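Local coordinates for protein carbohydrate kinase, FGGY (PDB 3H6E) that is assigned to the FGGY carbohydrate kinases and probably transfers a phosphate group from a nucleotide to a sugar, at residues 17-22 with 30-35; 337-342 with 353-358. One frame throughout, in Å; residues are numbered along the deposited sequence.

Contact 1 (17-22 with 30-35); sequences LSKVSL and LDRQVR
Ser18 sends two donors to the carbonyl oxygen of Arg35: OG, 2.8 Å from Arg35 O and in the plane of that carbonyl, and the backbone N, whose bond is longer and comes from above the plane. A chi1 of 50° brings the hydroxyl, one bond beyond CB, alongside the residue's own N-H. The firm part of the antiparallel pair follows, where Val20 and Gln33 exchange two nearly straight backbone bonds, the one from Gln33 N to Val20 O measuring 2.8 Å. Leu22 O then takes a short bond from Leu30 N (2.6 Å) and a weak one from Asp31 N, because two residues face one: a classic beta bulge. The Leu22 and Leu30 side chains meet there, CD2 to CD1 at 4.1 Å.

Ser18, Val20 and Leu22 are buried on one face; the other, though Ser21 is buried in it, opens to solvent at Arg32 and Val34. Lys19 NZ, partly exposed, comes within 3.4 Å of Arg32 NH2, two donors of like charge not hydrogen-bonded to each other. On the buried face, helix 50-63 packs on Val20 through Trp56, and Asp52 forms a salt bridge with Arg35; strand 9-13 flanks 17-22, leaving 30-35 at the sheet edge.

Contact 2 (337-342 with 353-358); sequences MILPTL and RFAWIN
Phe354 packs against four residues of 337-342, and its atoms can be taken in turn. CB sits 3.3 Å from Thr341 O; chi1 of 165° puts CG opposite the backbone N and swings the ring back over the other segment. CD1 then lies 3.3 Å from Leu339 O, CE1 meets Ile338 CG2 at 3.6 Å near the ring plane, and CZ ends 4.1 Å from Leu342 CD2, which stands over one ring face in a CH-pi contact. Beta-branched Ile338 serves two aromatics: while CG2 goes to Phe354, CG1 settles over the Trp356 six-membered ring, 3.4 Å from its centroid. Cut back to an alanine, Trp356 would no longer present its ring to Ile338, whose CG1 and CD1 would probably be left beside a gap.

On the reverse face the selenomethionine at Met337 reaches Ile357, CE to CD1 at 3.7 Å, and Leu339 CD1 also meets Ile357 CD1. The antiparallel backbones are stitched by Leu339 N to Ala355 O (2.8 Å) and Met337 N to Ile357 O, with weaker return bonds. Side-chain contacts across the pair are mostly carbon on carbon, so cohesion is largely hydrophobic and CH-pi in character, and the main-chain hydrogen bonds supply its register.

How the contacts relate
Contact 1 closes early in the chain, well before contact 2 opens, and the two lie on opposite sides of the chain's centre, their own centres 42 Å apart and their nearest atoms about 26 Å apart. Both are antiparallel strand pairs, but of different standing. Segments 17-22 and 30-35 form the hairpin at one edge of the six-stranded mixed sheet, whereas strands 337-339 and 355-357, within the segments of contact 2, make a separate two-stranded sheet packed by helices 363-384 and 457-468. FGGY kinases of the actin-like ATPase superfamily bind nucleotide and sugar in the cleft between their two domains, so these contacts probably lie in different domains.

Contact 1 (17-22 with 30-35)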
ATOM      1  N   LEU A  17     -10.095   2.651  -8.039  1.00 42.62           N
ATOM      2  CA  LEU A  17     -10.015   2.367  -9.470  1.00 44.44           C
ATOM      3  C   LEU A  17      -9.775   0.890  -9.749  1.00 42.88           C
ATOM      4  O   LEU A  17      -8.908   0.265  -9.141  1.00 42.82           O
ATOM      5  CB  LEU A  17      -8.916   3.203 -10.133  1.00 42.25           C
ATOM      6  CG  LEU A  17      -9.181   4.703 -10.284  1.00 45.78           C
ATOM      7  CD1 LEU A  17      -7.999   5.395 -10.948  1.00 47.12           C
ATOM      8  CD2 LEU A  17     -10.459   4.947 -11.072  1.00 46.72           C
ATOM      9  N   SER A  18     -10.558   0.341 -10.673  1.00 44.19           N
ATOM     10  CA  SER A  18     -10.331  -1.012 -11.164  1.00 43.59           C
ATOM     11  C   SER A  18      -9.772  -0.962 -12.585  1.00 44.12           C
ATOM     12  O   SER A  18     -10.366  -0.360 -13.478  1.00 44.12           O
ATOM     13  CB  SER A  18     -11.618  -1.840 -11.109  1.00 43.40           C
ATOM     14  OG  SER A  18     -12.703  -1.154 -11.705  1.00 49.15           O
ATOM     15  N   LYS A  19      -8.617  -1.589 -12.778  1.00 42.87           N
ATOM     16  CA  LYS A  19      -7.913  -1.521 -14.050  1.00 42.60           C
ATOM     17  C   LYS A  19      -7.619  -2.910 -14.601  1.00 42.16           C
ATOM     18  O   LYS A  19      -7.082  -3.765 -13.901  1.00 41.25           O
ATOM     19  CB  LYS A  19      -6.595  -0.763 -13.880  1.00 44.05           C
ATOM     20  CG  LYS A  19      -6.668   0.417 -12.924  1.00 47.04           C
ATOM     21  CD  LYS A  19      -5.378   1.228 -12.945  1.00 50.19           C
ATOM     22  CE  LYS A  19      -5.548   2.565 -12.232  1.00 48.61           C
ATOM     23  NZ  LYS A  19      -4.371   3.463 -12.421  1.00 42.96           N
ATOM     24  N   VAL A  20      -7.972  -3.128 -15.862  1.00 44.02           N
ATOM     25  CA  VAL A  20      -7.574  -4.338 -16.562  1.00 41.86           C
ATOM     26  C   VAL A  20      -6.557  -3.964 -17.631  1.00 44.55           C
ATOM     27  O   VAL A  20      -6.749  -2.998 -18.371  1.00 45.15           O
ATOM     28  CB  VAL A  20      -8.773  -5.055 -17.197  1.00 42.78           C
ATOM     29  CG1 VAL A  20      -8.319  -6.338 -17.878  1.00 41.68           C
ATOM     30  CG2 VAL A  20      -9.831  -5.349 -16.142  1.00 41.41           C
ATOM     31  N   SER A  21      -5.471  -4.727 -17.708  1.00 41.59           N
ATOM     32  CA  SER A  21      -4.349  -4.351 -18.557  1.00 43.57           C
ATOM     33  C   SER A  21      -3.763  -5.514 -19.352  1.00 45.50           C
ATOM     34  O   SER A  21      -3.639  -6.629 -18.847  1.00 43.59           O
ATOM     35  CB  SER A  21      -3.257  -3.695 -17.712  1.00 44.99           C
ATOM     36  OG  SER A  21      -2.930  -4.487 -16.583  1.00 45.55           O
ATOM     37  N   LEU A  22      -3.392  -5.233 -20.599  1.00 48.07           N
ATOM     38  CA  LEU A  22      -2.820  -6.238 -21.487  1.00 46.03           C
ATOM     39  C   LEU A  22      -1.364  -5.918 -21.796  1.00 46.00           C
ATOM     40  O   LEU A  22      -1.057  -4.840 -22.300  1.00 47.71           O
ATOM     41  CB  LEU A  22      -3.617  -6.303 -22.788  1.00 49.68           C
ATOM     42  CG  LEU A  22      -3.134  -7.305 -23.836  1.00 50.43           C
ATOM     43  CD1 LEU A  22      -3.525  -8.728 -23.452  1.00 48.20           C
ATOM     44  CD2 LEU A  22      -3.694  -6.940 -25.198  1.00 51.30           C
ATOM     45  N   LEU A  30       0.130  -2.936 -23.649  1.00 52.02           N
ATOM     46  CA  LEU A  30      -0.499  -2.839 -24.960  1.00 51.68           C
ATOM     47  C   LEU A  30      -1.848  -2.133 -24.886  1.00 51.87           C
ATOM     48  O   LEU A  30      -2.282  -1.503 -25.851  1.00 51.70           O
ATOM     49  CB  LEU A  30      -0.679  -4.230 -25.562  1.00 49.45           C
ATOM     50  CG  LEU A  30       0.561  -5.125 -25.522  1.00 52.74           C
ATOM     51  CD1 LEU A  30       0.252  -6.513 -26.074  1.00 52.34           C
ATOM     52  CD2 LEU A  30       1.713  -4.480 -26.276  1.00 49.42           C
ATOM     53  N   ASP A  31      -2.508  -2.245 -23.739  1.00 49.36           N
ATOM     54  CA  ASP A  31      -3.831  -1.661 -23.566  1.00 48.28           C
ATOM     55  C   ASP A  31      -4.216  -1.610 -22.091  1.00 48.83           C
ATOM     56  O   ASP A  31      -3.697  -2.371 -21.272  1.00 46.72           O
ATOM     57  CB  ASP A  31      -4.875  -2.464 -24.348  1.00 49.36           C
ATOM     58  CG  ASP A  31      -6.182  -1.713 -24.518  1.00 49.92           C
ATOM     59  OD1 ASP A  31      -6.132  -0.526 -24.900  1.00 54.52           O
ATOM     60  OD2 ASP A  31      -7.254  -2.308 -24.279  1.00 47.25           O
ATOM     61  N   ARG A  32      -5.132  -0.707 -21.762  1.00 48.15           N
ATOM     62  CA  ARG A  32      -5.608  -0.560 -20.396  1.00 45.81           C
ATOM     63  C   ARG A  32      -7.062  -0.106 -20.393  1.00 48.55           C
ATOM     64  O   ARG A  32      -7.450   0.779 -21.155  1.00 50.07           O
ATOM     65  CB  ARG A  32      -4.735   0.436 -19.632  1.00 47.80           C
ATOM     66  CG  ARG A  32      -5.222   0.771 -18.229  1.00 47.16           C
ATOM     67  CD  ARG A  32      -4.103   1.399 -17.410  1.00 45.78           C
ATOM     68  NE  ARG A  32      -4.598   2.317 -16.393  1.00 48.42           N
ATOM     69  CZ  ARG A  32      -4.706   3.629 -16.577  1.00 50.76           C
ATOM     70  NH1 ARG A  32      -4.352   4.166 -17.737  1.00 52.49           N
ATOM     71  NH2 ARG A  32      -5.167   4.406 -15.605  1.00 51.17           N
ATOM     72  N   GLN A  33      -7.861  -0.730 -19.538  1.00 48.91           N
ATOM     73  CA  GLN A  33      -9.262  -0.369 -19.386  1.00 48.89           C
ATOM     74  C   GLN A  33      -9.545  -0.077 -17.917  1.00 48.13           C
ATOM     75  O   GLN A  33      -9.278  -0.907 -17.049  1.00 46.34           O
ATOM     76  CB  GLN A  33     -10.163  -1.496 -19.893  1.00 51.23           C
ATOM     77  CG  GLN A  33     -10.147  -1.666 -21.405  1.00 51.14           C
ATOM     78  CD  GLN A  33     -11.036  -0.657 -22.110  1.00 55.91           C
ATOM     79  OE1 GLN A  33     -12.236  -0.572 -21.836  1.00 54.29           O
ATOM     80  NE2 GLN A  33     -10.452   0.113 -23.027  1.00 50.35           N
ATOM     81  N   VAL A  34     -10.074   1.110 -17.640  1.00 44.77           N
ATOM     82  CA  VAL A  34     -10.325   1.518 -16.265  1.00 44.14           C
ATOM     83  C   VAL A  34     -11.805   1.797 -16.012  1.00 48.22           C
ATOM     84  O   VAL A  34     -12.626   1.743 -16.930  1.00 47.66           O
ATOM     85  CB  VAL A  34      -9.502   2.755 -15.885  1.00 46.61           C
ATOM     86  CG1 VAL A  34      -8.092   2.632 -16.444  1.00 47.95           C
ATOM     87  CG2 VAL A  34     -10.178   4.018 -16.397  1.00 45.33           C
ATOM     88  N   ARG A  35     -12.129   2.106 -14.761  1.00 48.19           N
ATOM     89  CA  ARG A  35     -13.512   2.242 -14.330  1.00 47.30           C
ATOM     90  C   ARG A  35     -13.567   2.447 -12.822  1.00 47.99           C
ATOM     91  O   ARG A  35     -13.162   1.570 -12.060  1.00 46.73           O
ATOM     92  CB  ARG A  35     -14.285   0.979 -14.695  1.00 47.92           C
ATOM     93  CG  ARG A  35     -15.655   0.875 -14.070  1.00 46.70           C
ATOM     94  CD  ARG A  35     -15.983  -0.573 -13.774  1.00 46.04           C
ATOM     95  NE  ARG A  35     -17.412  -0.839 -13.879  1.00 48.36           N
ATOM     96  CZ  ARG A  35     -18.032  -1.837 -13.261  1.00 50.09           C
ATOM     97  NH1 ARG A  35     -17.350  -2.662 -12.476  1.00 50.18           N
ATOM     98  NH2 ARG A  35     -19.337  -2.004 -13.422  1.00 47.72           N
TER

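Contact 2 (337-342 with 353-358)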
HETATM    1  N   MSE A 337      10.867  27.444  10.194  1.00 44.40           N
HETATM    2  CA  MSE A 337      10.482  26.036  10.201  1.00 45.10           C
HETATM    3  C   MSE A 337       9.117  25.718  10.830  1.00 41.55           C
HETATM    4  O   MSE A 337       8.461  26.585  11.410  1.00 39.23           O
HETATM    5  CB  MSE A 337      11.572  25.212  10.877  1.00 44.27           C
HETATM    6  CG  MSE A 337      11.686  25.470  12.358  1.00 45.77           C
HETATM    7 SE   MSE A 337      13.287  24.657  13.095  1.00 63.35          SE
HETATM    8  CE  MSE A 337      12.676  24.469  14.936  1.00 45.91           C
ATOM      9  N   ILE A 338       8.719  24.452  10.702  1.00 41.91           N
ATOM     10  CA  ILE A 338       7.411  23.963  11.138  1.00 36.31           C
ATOM     11  C   ILE A 338       7.567  22.818  12.128  1.00 34.60           C
ATOM     12  O   ILE A 338       8.318  21.879  11.877  1.00 35.87           O
ATOM     13  CB  ILE A 338       6.611  23.409   9.944  1.00 34.09           C
ATOM     14  CG1 ILE A 338       6.507  24.450   8.829  1.00 34.47           C
ATOM     15  CG2 ILE A 338       5.235  22.922  10.392  1.00 33.94           C
ATOM     16  CD1 ILE A 338       6.112  23.862   7.483  1.00 34.55           C
ATOM     17  N   LEU A 339       6.845  22.880  13.240  1.00 35.95           N
ATOM     18  CA  LEU A 339       6.873  21.802  14.225  1.00 34.41           C
ATOM     19  C   LEU A 339       5.645  20.893  14.103  1.00 35.40           C
ATOM     20  O   LEU A 339       4.532  21.373  13.896  1.00 35.79           O
ATOM     21  CB  LEU A 339       6.972  22.376  15.637  1.00 34.72           C
ATOM     22  CG  LEU A 339       8.062  23.427  15.863  1.00 36.29           C
ATOM     23  CD1 LEU A 339       8.165  23.769  17.336  1.00 39.12           C
ATOM     24  CD2 LEU A 339       9.404  22.952  15.334  1.00 38.31           C
ATOM     25  N   PRO A 340       5.855  19.572  14.221  1.00 35.49           N
ATOM     26  CA  PRO A 340       4.798  18.551  14.188  1.00 35.63           C
ATOM     27  C   PRO A 340       3.869  18.687  15.390  1.00 35.52           C
ATOM     28  O   PRO A 340       4.321  19.145  16.436  1.00 36.24           O
ATOM     29  CB  PRO A 340       5.579  17.235  14.295  1.00 34.44           C
ATOM     30  CG  PRO A 340       6.974  17.569  13.884  1.00 36.08           C
ATOM     31  CD  PRO A 340       7.194  18.975  14.348  1.00 36.31           C
ATOM     32  N   THR A 341       2.607  18.286  15.256  1.00 34.48           N
ATOM     33  CA  THR A 341       2.086  17.705  14.024  1.00 33.75           C
ATOM     34  C   THR A 341       0.821  18.433  13.586  1.00 33.20           C
ATOM     35  O   THR A 341       0.163  19.095  14.390  1.00 32.20           O
ATOM     36  CB  THR A 341       1.727  16.215  14.216  1.00 32.53           C
ATOM     37  OG1 THR A 341       1.330  15.650  12.960  1.00 31.14           O
ATOM     38  CG2 THR A 341       0.586  16.066  15.207  1.00 30.93           C
ATOM     39  N   LEU A 342       0.475  18.296  12.310  1.00 32.53           N
ATOM     40  CA  LEU A 342      -0.739  18.909  11.782  1.00 32.47           C
ATOM     41  C   LEU A 342      -1.883  17.901  11.653  1.00 31.83           C
ATOM     42  O   LEU A 342      -2.977  18.250  11.218  1.00 30.36           O
ATOM     43  CB  LEU A 342      -0.462  19.599  10.441  1.00 28.88           C
ATOM     44  CG  LEU A 342       0.523  20.768  10.513  1.00 33.11           C
ATOM     45  CD1 LEU A 342       1.955  20.283  10.306  1.00 32.06           C
ATOM     46  CD2 LEU A 342       0.171  21.845   9.495  1.00 32.66           C
ATOM     47  N   ARG A 353       2.772  19.387  19.391  1.00 39.19           N
ATOM     48  CA  ARG A 353       2.056  20.654  19.291  1.00 39.66           C
ATOM     49  C   ARG A 353       2.566  21.458  18.103  1.00 35.88           C
ATOM     50  O   ARG A 353       3.660  22.015  18.142  1.00 36.25           O
ATOM     51  CB  ARG A 353       2.188  21.485  20.569  1.00 42.10           C
ATOM     52  CG  ARG A 353       1.627  22.897  20.409  1.00 40.16           C
ATOM     53  CD  ARG A 353       2.290  23.888  21.355  1.00 41.27           C
ATOM     54  NE  ARG A 353       2.364  25.228  20.773  1.00 41.21           N
ATOM     55  CZ  ARG A 353       1.533  26.224  21.066  1.00 42.61           C
ATOM     56  NH1 ARG A 353       0.555  26.043  21.947  1.00 45.27           N
ATOM     57  NH2 ARG A 353       1.683  27.407  20.483  1.00 40.76           N
ATOM     58  N   PHE A 354       1.765  21.507  17.045  1.00 35.30           N
ATOM     59  CA  PHE A 354       2.114  22.254  15.845  1.00 35.11           C
ATOM     60  C   PHE A 354       2.512  23.693  16.169  1.00 36.38           C
ATOM     61  O   PHE A 354       2.030  24.274  17.142  1.00 36.06           O
ATOM     62  CB  PHE A 354       0.938  22.245  14.867  1.00 33.94           C
ATOM     63  CG  PHE A 354       1.052  23.264  13.772  1.00 32.26           C
ATOM     64  CD1 PHE A 354       1.987  23.110  12.760  1.00 32.38           C
ATOM     65  CD2 PHE A 354       0.221  24.372  13.749  1.00 30.98           C
ATOM     66  CE1 PHE A 354       2.099  24.048  11.751  1.00 32.84           C
ATOM     67  CE2 PHE A 354       0.323  25.313  12.741  1.00 32.50           C
ATOM     68  CZ  PHE A 354       1.266  25.150  11.739  1.00 33.52           C
ATOM     69  N   ALA A 355       3.390  24.261  15.343  1.00 34.42           N
ATOM     70  CA  ALA A 355       3.792  25.657  15.482  1.00 34.91           C
ATOM     71  C   ALA A 355       4.786  26.078  14.406  1.00 36.08           C
ATOM     72  O   ALA A 355       5.623  25.289  13.977  1.00 35.32           O
ATOM     73  CB  ALA A 355       4.378  25.910  16.865  1.00 36.62           C
ATOM     74  N   TRP A 356       4.687  27.333  13.977  1.00 37.34           N
ATOM     75  CA  TRP A 356       5.680  27.916  13.086  1.00 37.66           C
ATOM     76  C   TRP A 356       6.810  28.527  13.905  1.00 40.44           C
ATOM     77  O   TRP A 356       6.692  28.705  15.119  1.00 41.65           O
ATOM     78  CB  TRP A 356       5.056  29.008  12.218  1.00 39.85           C
ATOM     79  CG  TRP A 356       4.525  28.541  10.900  1.00 38.49           C
ATOM     80  CD1 TRP A 356       3.216  28.386  10.553  1.00 37.48           C
ATOM     81  CD2 TRP A 356       5.291  28.188   9.745  1.00 38.43           C
ATOM     82  NE1 TRP A 356       3.120  27.953   9.254  1.00 38.03           N
ATOM     83  CE2 TRP A 356       4.382  27.824   8.736  1.00 38.70           C
ATOM     84  CE3 TRP A 356       6.659  28.144   9.467  1.00 38.97           C
ATOM     85  CZ2 TRP A 356       4.796  27.418   7.471  1.00 38.11           C
ATOM     86  CZ3 TRP A 356       7.068  27.742   8.212  1.00 38.27           C
ATOM     87  CH2 TRP A 356       6.141  27.384   7.229  1.00 36.75           C
ATOM     88  N   ILE A 357       7.906  28.850  13.231  1.00 40.72           N
ATOM     89  CA  ILE A 357       8.995  29.596  13.844  1.00 42.50           C
ATOM     90  C   ILE A 357       9.634  30.460  12.772  1.00 44.44           C
ATOM     91  O   ILE A 357      10.181  29.952  11.792  1.00 45.88           O
ATOM     92  CB  ILE A 357      10.040  28.673  14.473  1.00 43.25           C
ATOM     93  CG1 ILE A 357       9.504  28.087  15.781  1.00 41.80           C
ATOM     94  CG2 ILE A 357      11.327  29.433  14.731  1.00 44.25           C
ATOM     95  CD1 ILE A 357      10.402  27.042  16.396  1.00 45.33           C
ATOM     96  N   ASN A 358       9.551  31.772  12.955  1.00 45.22           N
ATOM     97  CA  ASN A 358       9.923  32.696  11.898  1.00 46.92           C
ATOM     98  C   ASN A 358       9.164  32.305  10.635  1.00 46.97           C
ATOM     99  O   ASN A 358       9.754  31.917   9.625  1.00 46.63           O
ATOM    100  CB  ASN A 358      11.432  32.676  11.661  1.00 47.52           C
ATOM    101  CG  ASN A 358      12.223  32.885  12.940  1.00 48.42           C
ATOM    102  OD1 ASN A 358      11.683  33.326  13.955  1.00 48.62           O
ATOM    103  ND2 ASN A 358      13.511  32.565  12.897  1.00 50.12           N
TER